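Local coordinates for nicotinate-nucleotide pyrophosphorylase (Francisella tularensis subsp. tularensis, PDB 3TQV), which probably catalyses the decarboxylating transfer of a phosphoribosyl group to quinolinate, giving nicotinate ribonucleotide, carbon dioxide and diphosphate on the route to NAD(+), at residues B[35-38]-B[39-42]; B[155-159]-B[160-164]; B[253-256]-B[257-261]. All blocks are in the same frame, centred on the assembly; numbering follows the deposited sequence.

Contact 1: B[35-38]-B[39-42]; sequences DITA and QLAE
Leu-40 turns its CG back beside its own backbone N (chi1 -61°), which lays the side chain over the carbonyl of Thr-37. Thr-37 in turn carries CG2 trans to its backbone N. The two side chains cross at a slant, and Thr-37 CG2 ends 4.2 Å from Leu-40 CD1. Leu-40 CB sits closer to the backbone, 3.4 Å from Thr-37 O. The chain of Gln-39 bends, and its aliphatic part lies against the start of the turn, with Gln-39 CG 3.8 Å from Asp-35 O. Gln-39 CB is nearer still to the backbone, 3.3 Å from Ile-36 O. The contact is made by carbon atoms, not by the amide.

Backbone bonds hold the turn together. Leu-40 N donates to Thr-37 O at 3.0 Å. Ala-41 N donates to Ala-38 O, also at 3.0 Å. Each spans three residues. A weaker bond of the same span joins Gln-39 N to Ile-36 O.

Asp-35 fixes the opening of the turn. Its OD1 accepts from Ala-38 N at 3.1 Å, with the donor above the carboxylate plane, and takes a weak second bond from Thr-37 N. Its OD2 is hydrogen-bonded to Thr-105 OG1 on helix 100-130. Ala-41 O is held by Arg-101 NE of the same helix. The loop also meets the second subunit, where Thr-37 OG1 is hydrogen-bonded to Leu-173 N of that subunit and Ile-36 packs on its Ala-171.

An Asx motif leading into a short 3-10 turn is thus built into the loop between helix 16-31 and strand 45-52, at the subunit interface.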
# COMPACT_ATOMS: atom_id res chain seq x y z
N ASP B 35 6.01 23.36 -6.39
CA ASP B 35 5.33 22.94 -7.61
C ASP B 35 5.65 23.92 -8.73
O ASP B 35 5.07 25.02 -8.79
CB ASP B 35 3.83 22.89 -7.35
CG ASP B 35 3.05 22.31 -8.52
OD1 ASP B 35 3.60 22.23 -9.64
OD2 ASP B 35 1.87 21.95 -8.29
N ILE B 36 6.57 23.56 -9.61
CA ILE B 36 7.01 24.52 -10.62
C ILE B 36 5.99 24.79 -11.70
O ILE B 36 5.95 25.89 -12.25
CB ILE B 36 8.36 24.13 -11.28
CG1 ILE B 36 8.24 22.81 -12.06
CG2 ILE B 36 9.48 24.08 -10.25
CD1 ILE B 36 9.51 22.44 -12.82
N THR B 37 5.16 23.80 -12.01
CA THR B 37 4.18 23.92 -13.09
C THR B 37 2.96 24.70 -12.63
O THR B 37 2.29 25.36 -13.43
CB THR B 37 3.76 22.54 -13.64
OG1 THR B 37 4.91 21.84 -14.13
CG2 THR B 37 2.79 22.70 -14.79
N ALA B 38 2.66 24.64 -11.34
CA ALA B 38 1.58 25.43 -10.77
C ALA B 38 1.83 26.93 -10.97
O ALA B 38 0.89 27.73 -11.02
CB ALA B 38 1.41 25.11 -9.29
N GLN B 39 3.09 27.29 -11.11
CA GLN B 39 3.48 28.68 -11.26
C GLN B 39 3.03 29.26 -12.58
O GLN B 39 3.08 30.47 -12.79
CB GLN B 39 4.99 28.82 -11.10
CG GLN B 39 5.43 28.69 -9.66
CD GLN B 39 4.76 29.72 -8.78
OE1 GLN B 39 4.63 30.89 -9.16
NE2 GLN B 39 4.31 29.30 -7.60
N LEU B 40 2.60 28.37 -13.47
CA LEU B 40 2.13 28.78 -14.79
C LEU B 40 0.63 29.06 -14.79
O LEU B 40 0.09 29.50 -15.81
CB LEU B 40 2.48 27.71 -15.84
CG LEU B 40 3.96 27.37 -16.07
CD1 LEU B 40 4.10 26.10 -16.87
CD2 LEU B 40 4.71 28.50 -16.76
N ALA B 41 -0.04 28.84 -13.67
CA ALA B 41 -1.48 29.06 -13.61
C ALA B 41 -1.83 30.44 -13.05
O ALA B 41 -1.08 31.00 -12.25
CB ALA B 41 -2.17 27.97 -12.81
N GLU B 42 -2.96 31.00 -13.48
CA GLU B 42 -3.39 32.29 -12.96
C GLU B 42 -3.45 32.19 -11.45
O GLU B 42 -3.86 31.17 -10.92
CB GLU B 42 -4.77 32.68 -13.50
CG GLU B 42 -4.80 33.34 -14.87
CD GLU B 42 -6.10 34.11 -15.12
OE1 GLU B 42 -6.96 33.61 -15.88
OE2 GLU B 42 -6.26 35.20 -14.55

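Contact 2: B[155-159]-B[160-164]; sequences AVRCG and GGFNH
Val-156 O and Arg-157 O receive the backbone bonds that finish this helix. Gly-160 N donates to Arg-157 O at 3.0 Å, and Gly-161 N donates to Val-156 O at 2.9 Å. Val-156 O also accepts from Gly-159 N, so this oxygen takes two backbone bonds. Gly-160 has a positive phi of 122°. With the two bonds back into the last turn this is a Schellman motif.

The side-chain hydrogen bond comes from Arg-157. Its chain bends at chi2 and chi3 and so folds down over the turn, where NH1 donates to Gly-161 O at 3.0 Å. The bond is fairly straight (156° at the hydrogen), but NH1 stands above the carbonyl plane. Gly-161 O also has a CA-H...O contact with Arg-157 CA at 3.1 Å. One water takes a bond from Arg-157 NH1 and gives a weak one to Gly-160 O. Arg-157 NE has a weak bond to Asn-12 OD1.

The remaining contacts are close packing without a hydrogen bond. The guanidinium and the Phe-162 ring have nearly parallel planes (6° apart), and Arg-157 NH1 approaches Phe-162 CD1 obliquely at 3.5 Å. The aliphatic part of Arg-157 crosses the Asn-163 side chain at about a right angle, with Arg-157 CG 3.7 Å from Asn-163 CG. Val-156 CG1 rests 3.8 Å from Gly-161 CA.

Val-156 also packs on Thr-120 and Thr-124 of helix 100-130 and on Ile-272 and Thr-273 of helix 271-274. Beyond the turn the chain runs beside strand 137-139, where Phe-162 shares backbone hydrogen bonds with Leu-138.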
# COMPACT_ATOMS: atom_id res chain seq x y z
N ALA B 155 -9.58 2.17 8.25
CA ALA B 155 -10.25 1.83 7.00
C ALA B 155 -11.05 0.56 7.16
O ALA B 155 -12.18 0.46 6.70
CB ALA B 155 -9.23 1.67 5.88
N VAL B 156 -10.47 -0.42 7.82
CA VAL B 156 -11.13 -1.71 7.93
C VAL B 156 -12.42 -1.55 8.74
O VAL B 156 -13.47 -2.07 8.35
CB VAL B 156 -10.20 -2.78 8.54
CG1 VAL B 156 -11.00 -4.00 8.92
CG2 VAL B 156 -9.10 -3.15 7.55
N ARG B 157 -12.35 -0.81 9.84
CA ARG B 157 -13.56 -0.48 10.59
C ARG B 157 -14.54 0.26 9.68
O ARG B 157 -15.71 -0.09 9.63
CB ARG B 157 -13.22 0.36 11.82
CG ARG B 157 -12.65 -0.46 12.98
CD ARG B 157 -13.72 -1.32 13.63
NE ARG B 157 -14.88 -0.51 13.93
CZ ARG B 157 -16.12 -0.78 13.53
NH1 ARG B 157 -16.37 -1.87 12.82
NH2 ARG B 157 -17.11 0.05 13.84
N CYS B 158 -14.05 1.25 8.93
CA CYS B 158 -14.90 2.01 8.02
C CYS B 158 -15.71 1.12 7.07
O CYS B 158 -16.80 1.50 6.63
CB CYS B 158 -14.08 3.03 7.22
SG CYS B 158 -13.68 4.51 8.15
N GLY B 159 -15.16 -0.05 6.76
CA GLY B 159 -15.77 -0.94 5.79
C GLY B 159 -16.62 -2.07 6.36
O GLY B 159 -17.23 -2.81 5.60
N GLY B 160 -16.66 -2.21 7.68
CA GLY B 160 -17.49 -3.23 8.27
C GLY B 160 -16.72 -4.21 9.13
O GLY B 160 -17.29 -4.97 9.92
N GLY B 161 -15.40 -4.16 8.99
CA GLY B 161 -14.54 -5.10 9.69
C GLY B 161 -14.19 -4.62 11.07
O GLY B 161 -14.21 -3.42 11.33
N PHE B 162 -13.87 -5.55 11.96
CA PHE B 162 -13.44 -5.22 13.31
C PHE B 162 -11.94 -5.53 13.52
O PHE B 162 -11.35 -6.39 12.83
CB PHE B 162 -14.29 -5.93 14.37
CG PHE B 162 -15.78 -5.67 14.25
CD1 PHE B 162 -16.38 -4.62 14.94
CD2 PHE B 162 -16.58 -6.49 13.46
CE1 PHE B 162 -17.75 -4.38 14.82
CE2 PHE B 162 -17.94 -6.25 13.34
CZ PHE B 162 -18.53 -5.20 14.03
N ASN B 163 -11.35 -4.83 14.48
CA ASN B 163 -9.91 -4.85 14.70
C ASN B 163 -9.43 -5.98 15.60
O ASN B 163 -9.72 -6.01 16.79
CB ASN B 163 -9.46 -3.51 15.28
CG ASN B 163 -9.75 -2.34 14.35
OD1 ASN B 163 -9.63 -2.45 13.13
ND2 ASN B 163 -10.12 -1.20 14.92
N HIS B 164 -8.67 -6.90 15.02
CA HIS B 164 -7.79 -7.78 15.78
C HIS B 164 -6.79 -6.87 16.48
O HIS B 164 -6.84 -5.66 16.30
CB HIS B 164 -7.08 -8.72 14.83
CG HIS B 164 -6.26 -9.78 15.50
ND1 HIS B 164 -6.83 -10.86 16.14
CD2 HIS B 164 -4.93 -9.94 15.59
CE1 HIS B 164 -5.87 -11.64 16.61
NE2 HIS B 164 -4.71 -11.10 16.29
O HOH W 1 -18.80 -2.47 11.46

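Contact 3: B[253-256]-B[257-261]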
# COMPACT_ATOMS: atom_id res chain seq x y z
N ARG B 253 -11.94 -13.56 -1.01
CA ARG B 253 -13.33 -13.50 -1.46
C ARG B 253 -13.85 -14.83 -1.99
O ARG B 253 -15.06 -15.01 -2.16
CB ARG B 253 -13.47 -12.43 -2.55
CG ARG B 253 -12.59 -12.68 -3.75
CD ARG B 253 -12.55 -11.50 -4.70
NE ARG B 253 -12.43 -11.96 -6.07
CZ ARG B 253 -11.37 -12.62 -6.56
NH1 ARG B 253 -10.33 -12.88 -5.77
NH2 ARG B 253 -11.36 -13.01 -7.82
N ASN B 254 -12.95 -15.76 -2.25
CA ASN B 254 -13.35 -17.04 -2.83
C ASN B 254 -13.42 -18.20 -1.83
O ASN B 254 -13.95 -19.26 -2.16
CB ASN B 254 -12.45 -17.40 -4.02
CG ASN B 254 -12.69 -16.49 -5.21
OD1 ASN B 254 -13.74 -16.56 -5.86
ND2 ASN B 254 -11.72 -15.63 -5.51
N SER B 255 -12.92 -17.99 -0.62
CA SER B 255 -12.91 -19.06 0.38
C SER B 255 -13.71 -18.71 1.64
O SER B 255 -14.09 -19.59 2.41
CB SER B 255 -11.47 -19.42 0.75
OG SER B 255 -10.82 -18.33 1.37
N ILE B 256 -13.98 -17.42 1.82
CA ILE B 256 -14.59 -16.91 3.05
C ILE B 256 -16.00 -17.47 3.34
O ILE B 256 -16.31 -17.79 4.48
CB ILE B 256 -14.60 -15.37 3.06
CG1 ILE B 256 -15.04 -14.85 4.44
CG2 ILE B 256 -15.46 -14.86 1.93
CD1 ILE B 256 -14.90 -13.32 4.64
N VAL B 257 -16.82 -17.61 2.30
CA VAL B 257 -18.20 -18.09 2.45
C VAL B 257 -18.31 -19.53 2.95
O VAL B 257 -19.14 -19.84 3.82
CB VAL B 257 -18.96 -17.99 1.12
CG1 VAL B 257 -20.33 -18.69 1.23
CG2 VAL B 257 -19.11 -16.53 0.70
N ALA B 258 -17.48 -20.40 2.39
CA ALA B 258 -17.42 -21.79 2.83
C ALA B 258 -17.08 -21.86 4.32
O ALA B 258 -17.69 -22.63 5.08
CB ALA B 258 -16.39 -22.55 2.03
N ILE B 259 -16.09 -21.08 4.73
CA ILE B 259 -15.68 -21.02 6.13
C ILE B 259 -16.74 -20.39 7.01
O ILE B 259 -17.00 -20.84 8.13
CB ILE B 259 -14.38 -20.23 6.28
CG1 ILE B 259 -13.23 -21.01 5.63
CG2 ILE B 259 -14.10 -19.95 7.75
CD1 ILE B 259 -12.19 -20.15 4.97
N ALA B 260 -17.37 -19.34 6.51
CA ALA B 260 -18.40 -18.65 7.29
C ALA B 260 -19.62 -19.55 7.53
O ALA B 260 -20.35 -19.37 8.50
CB ALA B 260 -18.79 -17.36 6.61
N LYS B 261 -19.84 -20.50 6.63
CA LYS B 261 -20.97 -21.43 6.75
C LYS B 261 -20.82 -22.36 7.97
O LYS B 261 -21.76 -23.07 8.34
CB LYS B 261 -21.14 -22.26 5.46
CG LYS B 261 -21.67 -21.46 4.29
CD LYS B 261 -21.77 -22.30 3.00
CE LYS B 261 -22.46 -21.51 1.89
NZ LYS B 261 -22.52 -22.23 0.60
O HOH W 2 -16.35 -19.83 -0.11
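Ile-256 O accepts from Ala-260 N at 2.8 Å, the four-residue bond of an alpha helix. Ala-260 CB comes up beside the same oxygen. One residue earlier the match is looser: Ile-259 N reaches Ser-255 O at 3.4 Å, a weak bond.

Ser-255 O is also covered by carbon. In Ile-259, CG1 lies beside its own backbone N (chi1 -68°), and CD1 reaches 3.2 Å from Ser-255 O. Ile-259 CB stays near Ile-256 O. Ala-258 CB borders Ser-255 O as well, at 3.8 Å.

The N-H of Ala-258 is met by water. One water accepts from Ala-258 N at 2.8 Å and donates to Asn-254 O at 3.2 Å. It bridges the loop to the helix. The loop itself is pinned just before, where Asp-252 N bonds to Ser-255 OG and Asp-252 OD1 accepts from Asn-254 N.

Ile-256 and Val-257 are neighbours in sequence, and their side chains cross at about a right angle. Ile-256 sends CG1 trans to its backbone N, which leaves CG2 between N and the carbonyl carbon. That CG2 touches Val-257 CG2 at 4.2 Å, a plain apolar contact.

From here the two side chains part. Ile-256 reaches Leu-127 of helix 100-130 and Ile-267 of strand 266-268, while Val-257 packs on Tyr-134. Ile-256 also lies about 5 Å, side chain to side chain, from Val-269, which is predicted to bind substrate. Ile-259 and Ala-260 also rest on Ile-267. Helix 256-260 therefore lies against the parallel sheet in the beta-alpha-beta crossover from strand 244-248 to strand 266-268.

The three contacts follow one another along the chain, and none nests in or crosses another. Each closes a short turn. Contact 1 comes first, in the N-terminal domain, between helix 16-31 and strand 45-52. Contact 2 follows at the C-terminal end of helix 149-159. Contact 3 takes in the loop after strand 244-248 and the whole short helix 256-260. Contacts 2 and 3 share the C-terminal domain, with centres about 18 Å apart. Contact 1 is remote, its centre about 51 Å from that of contact 3 on the other side of the chain's centre. Helix 100-130 packs against all three.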